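Local coordinates for uncharacterized protein YPL067C (Saccharomyces cerevisiae, PDB 5KCI) that is of unknown function but is a cytoplasmic member of the DUF3605 family, probably connected with a histidine triad and with amyloid toxicity, at residues L34-S37 / K43-E46. Sequence-based numbering, arbitrary orientation.
Sequences LKRS and KYHE
Arg36 lays its guanidinium flat over one face of the Tyr44 ring, and this single cation-pi stack carries the whole contact. Arg36 CZ sits 3.5 Å from the centroid of the Tyr44 ring and 8° off the ring normal, so the charged group is almost centred above the aromatic face. The two planes are 16° apart, close enough to parallel for both terminal nitrogens to rest on the ring, one towards each side. Arg36 NH1 comes down at 3.2 Å from Tyr44 CE2, while Arg36 NH2 covers the other flank, 3.4 Å from Tyr44 CD1. Behind the stack the aliphatic part adds a looser van der Waals touch, Arg36 CD to Tyr44 CB at 4.0 Å.

Both side chains leave the backbone toward the other segment and cross at about a right angle. Arg36 runs extended from CG to NE, and its last torsion then turns the guanidinium broadside to the ring; Tyr44 swings its ring out from the helix with CG anti to the backbone N (chi1 -172°).

In the fold, Arg36 is the next-to-last residue of the loop before helix 38-51, just ahead of the N-cap Ser37, whose OG accepts from the backbone N of Met40, and Tyr44 projects from that same helix about two turns on. The stack joins the incoming loop to the first turns of the helix at the protein surface.

Polar bonds complete the setting. Arg36 NE donates to the backbone O of Phe94, which ties NE to the loop holding Phe94 and, with the stack, limits how the guanidinium can turn. A sulfate ion, probably from the crystallisation liquor, lies about 5 Å from the Arg36 side chain.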
ATOM      1  N   LEU A  34       0.092   5.844  13.428  1.00 32.30           N
ATOM      2  CA  LEU A  34      -0.260   4.500  12.964  1.00 42.13           C
ATOM      3  C   LEU A  34       0.959   3.639  13.243  1.00 50.10           C
ATOM      4  O   LEU A  34       1.935   3.654  12.490  1.00 57.69           O
ATOM      5  CB  LEU A  34      -0.634   4.484  11.486  1.00 42.84           C
ATOM      6  CG  LEU A  34      -1.778   5.391  11.032  1.00 37.51           C
ATOM      7  CD1 LEU A  34      -1.906   5.401   9.506  1.00 38.82           C
ATOM      8  CD2 LEU A  34      -3.105   4.973  11.690  1.00 37.90           C
ATOM      9  N   LYS A  35       0.929   2.942  14.368  1.00 53.99           N
ATOM     10  CA  LYS A  35       2.085   2.228  14.877  1.00 57.22           C
ATOM     11  C   LYS A  35       1.787   0.736  14.915  1.00 61.08           C
ATOM     12  O   LYS A  35       0.626   0.307  14.874  1.00 42.16           O
ATOM     13  CB  LYS A  35       2.474   2.727  16.276  1.00 63.86           C
ATOM     14  CG  LYS A  35       3.935   3.157  16.391  1.00 83.90           C
ATOM     15  CD  LYS A  35       4.897   1.963  16.392  1.00101.67           C
ATOM     16  CE  LYS A  35       5.794   1.884  15.140  1.00110.41           C
ATOM     17  NZ  LYS A  35       5.107   1.938  13.808  1.00116.33           N
ATOM     18  N   ARG A  36       2.859  -0.047  14.954  1.00 59.88           N
ATOM     19  CA  ARG A  36       2.744  -1.479  15.148  1.00 56.40           C
ATOM     20  C   ARG A  36       2.489  -1.783  16.615  1.00 54.21           C
ATOM     21  O   ARG A  36       2.795  -0.989  17.504  1.00 57.94           O
ATOM     22  CB  ARG A  36       4.011  -2.197  14.697  1.00 53.17           C
ATOM     23  CG  ARG A  36       4.315  -2.064  13.232  1.00 47.39           C
ATOM     24  CD  ARG A  36       5.468  -2.957  12.814  1.00 44.47           C
ATOM     25  NE  ARG A  36       5.743  -2.834  11.389  1.00 39.38           N
ATOM     26  CZ  ARG A  36       6.555  -1.913  10.883  1.00 50.25           C
ATOM     27  NH1 ARG A  36       6.761  -1.844   9.575  1.00 55.32           N
ATOM     28  NH2 ARG A  36       7.149  -1.042  11.691  1.00 53.80           N
ATOM     29  N   SER A  37       1.909  -2.947  16.861  1.00 54.85           N
ATOM     30  CA  SER A  37       1.813  -3.432  18.227  1.00 69.02           C
ATOM     31  C   SER A  37       3.213  -3.639  18.798  1.00 85.35           C
ATOM     32  O   SER A  37       4.189  -3.813  18.063  1.00 84.33           O
ATOM     33  CB  SER A  37       1.024  -4.740  18.277  1.00 65.24           C
ATOM     34  OG  SER A  37       1.649  -5.747  17.505  1.00 66.57           O
ATOM     35  N   LYS A  43       8.903  -8.310  16.228  1.00 73.99           N
ATOM     36  CA  LYS A  43       9.199  -9.104  15.033  1.00 71.98           C
ATOM     37  C   LYS A  43       9.836  -8.235  13.950  1.00 70.51           C
ATOM     38  O   LYS A  43      10.890  -8.574  13.384  1.00 52.43           O
ATOM     39  CB  LYS A  43       7.914  -9.765  14.522  1.00 64.79           C
ATOM     40  CG  LYS A  43       7.102 -10.473  15.620  1.00 70.74           C
ATOM     41  CD  LYS A  43       7.987 -11.170  16.672  1.00 76.61           C
ATOM     42  CE  LYS A  43       8.904 -12.232  16.080  1.00 74.12           C
ATOM     43  NZ  LYS A  43       9.985 -12.612  17.026  1.00 74.98           N
ATOM     44  N   TYR A  44       9.235  -7.084  13.679  1.00 73.68           N
ATOM     45  CA  TYR A  44       9.847  -6.135  12.766  1.00 62.29           C
ATOM     46  C   TYR A  44      11.289  -5.844  13.155  1.00 67.98           C
ATOM     47  O   TYR A  44      12.152  -5.702  12.282  1.00 66.45           O
ATOM     48  CB  TYR A  44       9.043  -4.851  12.751  1.00 57.75           C
ATOM     49  CG  TYR A  44       9.476  -3.878  11.695  1.00 58.28           C
ATOM     50  CD1 TYR A  44      10.063  -2.672  12.040  1.00 49.62           C
ATOM     51  CD2 TYR A  44       9.271  -4.151  10.349  1.00 62.32           C
ATOM     52  CE1 TYR A  44      10.444  -1.751  11.058  1.00 51.12           C
ATOM     53  CE2 TYR A  44       9.650  -3.238   9.357  1.00 60.22           C
ATOM     54  CZ  TYR A  44      10.222  -2.039   9.722  1.00 51.35           C
ATOM     55  OH  TYR A  44      10.605  -1.139   8.750  1.00 52.12           O
ATOM     56  N   HIS A  45      11.572  -5.751  14.460  1.00 76.53           N
ATOM     57  CA  HIS A  45      12.945  -5.499  14.898  1.00 88.01           C
ATOM     58  C   HIS A  45      13.880  -6.637  14.490  1.00 79.71           C
ATOM     59  O   HIS A  45      15.021  -6.389  14.062  1.00 72.32           O
ATOM     60  CB  HIS A  45      12.991  -5.281  16.412  1.00103.88           C
ATOM     61  CG  HIS A  45      14.214  -4.549  16.879  1.00112.07           C
ATOM     62  ND1 HIS A  45      15.080  -5.063  17.820  1.00121.04           N
ATOM     63  CD2 HIS A  45      14.713  -3.338  16.533  1.00107.00           C
ATOM     64  CE1 HIS A  45      16.059  -4.203  18.035  1.00118.26           C
ATOM     65  NE2 HIS A  45      15.859  -3.147  17.266  1.00115.39           N
ATOM     66  N   GLU A  46      13.424  -7.894  14.614  1.00 71.70           N
ATOM     67  CA  GLU A  46      14.282  -9.016  14.215  1.00 59.69           C
ATOM     68  C   GLU A  46      14.489  -9.073  12.696  1.00 63.36           C
ATOM     69  O   GLU A  46      15.587  -9.414  12.229  1.00 50.77           O
ATOM     70  CB  GLU A  46      13.714 -10.336  14.743  1.00 51.31           C
ATOM     71  CG  GLU A  46      12.548 -10.907  13.967  1.00 85.51           C
ATOM     72  CD  GLU A  46      11.885 -12.108  14.644  1.00109.08           C
ATOM     73  OE1 GLU A  46      12.148 -12.346  15.839  1.00123.95           O
ATOM     74  OE2 GLU A  46      11.072 -12.801  13.984  1.00100.30           O
TER